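Local atomic coordinates of phosphatase (Thermotoga maritima, PDB entry 1NF2), a protein that probably acts as a magnesium-dependent phosphatase of the haloacid dehalogenase (HAD) family. Residues A[59-64]-A[70-75]; A[67-70]-A[76-79]. All blocks are in the same frame, centred on the assembly; numbering follows the deposited sequence.

Contact 1. Residues A[59-64]-A[70-75]; sequences TFPTIA and VYLPEE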
loop_
_atom_site.group_PDB
_atom_site.type_symbol
_atom_site.label_atom_id
_atom_site.label_comp_id
_atom_site.label_asym_id
_atom_site.label_seq_id
_atom_site.Cartn_x
_atom_site.Cartn_y
_atom_site.Cartn_z
ATOM N N THR A 59 8.014 -0.164 15.290
ATOM C CA THR A 59 6.954 -0.029 14.303
ATOM C C THR A 59 6.265 1.309 14.534
ATOM O O THR A 59 6.372 1.897 15.613
ATOM C CB THR A 59 5.916 -1.182 14.396
ATOM O OG1 THR A 59 5.305 -1.190 15.695
ATOM C CG2 THR A 59 6.601 -2.526 14.142
ATOM N N PHE A 60 5.564 1.788 13.514
ATOM C CA PHE A 60 4.869 3.068 13.588
ATOM C C PHE A 60 3.443 2.891 13.088
ATOM O O PHE A 60 3.086 1.827 12.570
ATOM C CB PHE A 60 5.552 4.086 12.666
ATOM C CG PHE A 60 6.999 4.335 12.981
ATOM C CD1 PHE A 60 7.380 5.446 13.726
ATOM C CD2 PHE A 60 7.980 3.468 12.525
ATOM C CE1 PHE A 60 8.722 5.689 14.012
ATOM C CE2 PHE A 60 9.325 3.700 12.805
ATOM C CZ PHE A 60 9.695 4.813 13.548
ATOM N N PRO A 61 2.597 3.923 13.268
ATOM C CA PRO A 61 1.226 3.800 12.774
ATOM C C PRO A 61 1.447 3.493 11.288
ATOM O O PRO A 61 2.261 4.146 10.633
ATOM C CB PRO A 61 0.657 5.196 13.017
ATOM C CG PRO A 61 1.321 5.581 14.321
ATOM C CD PRO A 61 2.756 5.127 14.106
ATOM N N THR A 62 0.749 2.499 10.758
ATOM C CA THR A 62 0.968 2.116 9.377
ATOM C C THR A 62 -0.274 1.890 8.511
ATOM O O THR A 62 -1.285 1.349 8.971
ATOM C CB THR A 62 1.848 0.836 9.344
ATOM O OG1 THR A 62 3.127 1.128 9.928
ATOM C CG2 THR A 62 2.042 0.329 7.920
ATOM N N ILE A 63 -0.182 2.324 7.256
ATOM C CA ILE A 63 -1.247 2.132 6.280
ATOM C C ILE A 63 -0.640 1.172 5.257
ATOM O O ILE A 63 0.377 1.477 4.631
ATOM C CB ILE A 63 -1.655 3.461 5.588
ATOM C CG1 ILE A 63 -2.265 4.421 6.619
ATOM C CG2 ILE A 63 -2.680 3.187 4.479
ATOM C CD1 ILE A 63 -2.678 5.757 6.047
ATOM N N ALA A 64 -1.258 0.001 5.120
ATOM C CA ALA A 64 -0.795 -1.044 4.214
ATOM C C ALA A 64 -1.878 -1.447 3.199
ATOM O O ALA A 64 -3.021 -1.001 3.298
ATOM C CB ALA A 64 -0.361 -2.261 5.033
ATOM N N VAL A 70 -5.020 -0.520 8.521
ATOM C CA VAL A 70 -4.500 0.581 9.327
ATOM C C VAL A 70 -4.013 -0.091 10.606
ATOM O O VAL A 70 -4.778 -0.760 11.301
ATOM C CB VAL A 70 -5.578 1.636 9.670
ATOM C CG1 VAL A 70 -4.992 2.703 10.595
ATOM C CG2 VAL A 70 -6.083 2.294 8.397
ATOM N N TYR A 71 -2.728 0.072 10.898
ATOM C CA TYR A 71 -2.120 -0.538 12.069
ATOM C C TYR A 71 -1.498 0.469 13.034
ATOM O O TYR A 71 -0.901 1.461 12.614
ATOM C CB TYR A 71 -1.069 -1.543 11.589
ATOM C CG TYR A 71 0.015 -1.897 12.586
ATOM C CD1 TYR A 71 1.052 -0.999 12.877
ATOM C CD2 TYR A 71 0.027 -3.142 13.217
ATOM C CE1 TYR A 71 2.073 -1.332 13.766
ATOM C CE2 TYR A 71 1.047 -3.489 14.107
ATOM C CZ TYR A 71 2.065 -2.578 14.377
ATOM O OH TYR A 71 3.074 -2.923 15.247
ATOM N N LEU A 72 -1.656 0.207 14.329
ATOM C CA LEU A 72 -1.086 1.043 15.389
ATOM C C LEU A 72 -0.166 0.152 16.213
ATOM O O LEU A 72 -0.558 -0.943 16.624
ATOM C CB LEU A 72 -2.174 1.627 16.305
ATOM C CG LEU A 72 -3.013 2.770 15.732
ATOM C CD1 LEU A 72 -3.954 3.318 16.801
ATOM C CD2 LEU A 72 -2.092 3.868 15.236
ATOM N N PRO A 73 1.073 0.609 16.460
ATOM C CA PRO A 73 2.065 -0.143 17.235
ATOM C C PRO A 73 1.506 -0.777 18.508
ATOM O O PRO A 73 1.884 -1.889 18.876
ATOM C CB PRO A 73 3.128 0.909 17.534
ATOM C CG PRO A 73 3.085 1.775 16.302
ATOM C CD PRO A 73 1.596 1.940 16.094
ATOM N N GLU A 74 0.596 -0.075 19.171
ATOM C CA GLU A 74 0.022 -0.575 20.413
ATOM C C GLU A 74 -1.243 -1.421 20.248
ATOM O O GLU A 74 -1.309 -2.542 20.749
ATOM C CB GLU A 74 -0.254 0.594 21.372
ATOM C CG GLU A 74 -1.346 1.582 20.936
ATOM C CD GLU A 74 -0.915 2.559 19.844
ATOM O OE1 GLU A 74 -1.661 3.540 19.612
ATOM O OE2 GLU A 74 0.151 2.357 19.222
ATOM N N GLU A 75 -2.232 -0.884 19.542
ATOM C CA GLU A 75 -3.513 -1.560 19.323
ATOM C C GLU A 75 -3.447 -2.689 18.292
ATOM O O GLU A 75 -4.178 -3.676 18.391
ATOM C CB GLU A 75 -4.564 -0.552 18.849
ATOM C CG GLU A 75 -4.336 0.883 19.304
ATOM C CD GLU A 75 -4.733 1.122 20.745
ATOM O OE1 GLU A 75 -4.474 2.236 21.252
ATOM O OE2 GLU A 75 -5.307 0.205 21.367
#
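Tyr71 holds CG anti to its own N (chi1 158°), which sends the ring along the neighbouring chain toward Thr59, whose OG1 lies between its N and its carbonyl carbon (chi1 60°). The two side chains meet at about a right angle. Thr59 OG1 and Tyr71 OH share a hydrogen bond of 2.9 Å, and either may be the donor. OG1 comes at the edge of the ring, in its plane. Phe60 O lies at the same ring's edge, 3.5 Å from Tyr71 CD1. A phenylalanine in place of Tyr71 would probably leave Thr59 OG1 without this partner and the ring less firmly tied at its far end.

Further along, Thr62 and Tyr71 form an antiparallel hydrogen-bonded pair. Tyr71 N binds Thr62 O at 2.7 Å, and Thr62 N binds Tyr71 O in return. The CB of Thr62 packs obliquely against the ring, while its OG1 bonds to Glu52 of helix 45-55. Away from the tyrosine, Leu72 CD2 rests on Pro61 CB at 3.8 Å. The ring of Pro73 lies over the backbone between Phe60 and Pro61, with its CG 3.4 Å from Phe60 C. Helix 191-202 packs on Ile63, Val70 and Leu72. The arrangement is a beta hairpin, strands 62-64 and 69-72, at the antiparallel side of the mixed sheet in the HAD-like domain.

Contact 2. Residues A[67-70]-A[76-79]; sequences GAIV and GVIL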
loop_
_atom_site.group_PDB
_atom_site.type_symbol
_atom_site.label_atom_id
_atom_site.label_comp_id
_atom_site.label_asym_id
_atom_site.label_seq_id
_atom_site.Cartn_x
_atom_site.Cartn_y
_atom_site.Cartn_z
ATOM N N GLY A 67 -4.450 1.151 1.808
ATOM C CA GLY A 67 -5.627 1.631 2.512
ATOM C C GLY A 67 -6.533 0.617 3.187
ATOM O O GLY A 67 -7.368 1.007 4.013
ATOM N N ALA A 68 -6.375 -0.667 2.861
ATOM C CA ALA A 68 -7.217 -1.712 3.442
ATOM C C ALA A 68 -6.856 -1.992 4.897
ATOM O O ALA A 68 -7.709 -2.397 5.691
ATOM C CB ALA A 68 -7.117 -2.998 2.615
ATOM N N ILE A 69 -5.593 -1.785 5.250
ATOM C CA ILE A 69 -5.166 -2.006 6.622
ATOM C C ILE A 69 -4.574 -0.773 7.292
ATOM O O ILE A 69 -3.758 -0.060 6.702
ATOM C CB ILE A 69 -4.137 -3.153 6.705
ATOM C CG1 ILE A 69 -4.855 -4.486 6.451
ATOM C CG2 ILE A 69 -3.447 -3.163 8.063
ATOM C CD1 ILE A 69 -4.016 -5.709 6.717
ATOM N N VAL A 70 -5.020 -0.520 8.521
ATOM C CA VAL A 70 -4.500 0.581 9.327
ATOM C C VAL A 70 -4.013 -0.091 10.606
ATOM O O VAL A 70 -4.778 -0.760 11.301
ATOM C CB VAL A 70 -5.578 1.636 9.670
ATOM C CG1 VAL A 70 -4.992 2.703 10.595
ATOM C CG2 VAL A 70 -6.083 2.294 8.397
ATOM N N GLY A 76 -2.577 -2.532 17.299
ATOM C CA GLY A 76 -2.476 -3.522 16.242
ATOM C C GLY A 76 -3.351 -3.031 15.100
ATOM O O GLY A 76 -3.454 -1.822 14.879
ATOM N N VAL A 77 -3.993 -3.950 14.384
ATOM C CA VAL A 77 -4.862 -3.578 13.269
ATOM C C VAL A 77 -6.199 -3.041 13.768
ATOM O O VAL A 77 -6.922 -3.734 14.482
ATOM C CB VAL A 77 -5.120 -4.787 12.341
ATOM C CG1 VAL A 77 -6.120 -4.414 11.244
ATOM C CG2 VAL A 77 -3.803 -5.247 11.718
ATOM N N ILE A 78 -6.518 -1.801 13.404
ATOM C CA ILE A 78 -7.778 -1.190 13.818
ATOM C C ILE A 78 -8.721 -0.971 12.636
ATOM O O ILE A 78 -9.850 -0.517 12.804
ATOM C CB ILE A 78 -7.564 0.159 14.565
ATOM C CG1 ILE A 78 -6.826 1.165 13.665
ATOM C CG2 ILE A 78 -6.851 -0.098 15.889
ATOM C CD1 ILE A 78 -5.333 0.966 13.558
ATOM N N LEU A 79 -8.232 -1.276 11.440
ATOM C CA LEU A 79 -9.026 -1.190 10.219
ATOM C C LEU A 79 -8.539 -2.348 9.359
ATOM O O LEU A 79 -7.344 -2.440 9.035
ATOM C CB LEU A 79 -8.800 0.118 9.465
ATOM C CG LEU A 79 -9.693 0.211 8.218
ATOM C CD1 LEU A 79 -11.158 0.306 8.657
ATOM C CD2 LEU A 79 -9.321 1.414 7.371
#
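Val70 and Leu79 pair as antiparallel hydrogen-bonded neighbours, Val70 N reaching Leu79 O at 3.1 Å with an N-H...O angle of 161°. Ile78 and Leu79 both face Val70, a classic beta bulge in the hairpin of strands 69-72 and 76-80. Ala68 and Ile69 form a second classic bulge, facing Ala64. At the first bulge Val70 O accepts the N-H of Ile78 and, weakly, that of Leu79, though the exact place of this oxygen is less sure.

Val70 carries most of the side-chain contact, and its two methyls serve different partners. CG1 is anti to the backbone N (chi1 176°), which turns it toward Ile78, while CG2 lies beside that N and meets Leu79. Both partners cross the valine obliquely. Helix 191-202 covers the group, with Ala194 on Val70 and Phe197 on Ile78 and Leu79. Gly67 and Gly76 both have positive phi, where a side chain would press on the preceding carbonyl oxygen. Leu79 O also takes a CH...O contact from Ile69 CA at 3.3 Å. Leu79 CG stands anti to its own N (chi1 -177°), and the CD2 methyl beyond it lies 3.5 Å from Val70 CG2 and 3.9 Å from Gly67 O.

Overall arrangement
Contact 1 and contact 2 are successive hairpins that share strand 69-72 and meet at Val70. Their centres are 7 Å apart. Contact 1 is buried and joins this strand to 62-64, which lies next to the parallel strand 36-40. Contact 2 is only partly buried and adds 76-80, the outermost strand on this side of the sheet. A probable hydrogen bond from Ala64 N to Ile69 O links the two. Side-chain chemistry differs: contact 1 includes a hydroxyl pair and proline packing, whereas contact 2 relies on aliphatic side chains. Helix 191-202 packs on both. The bound magnesium ion is about 13 Å from the side chain of Thr62.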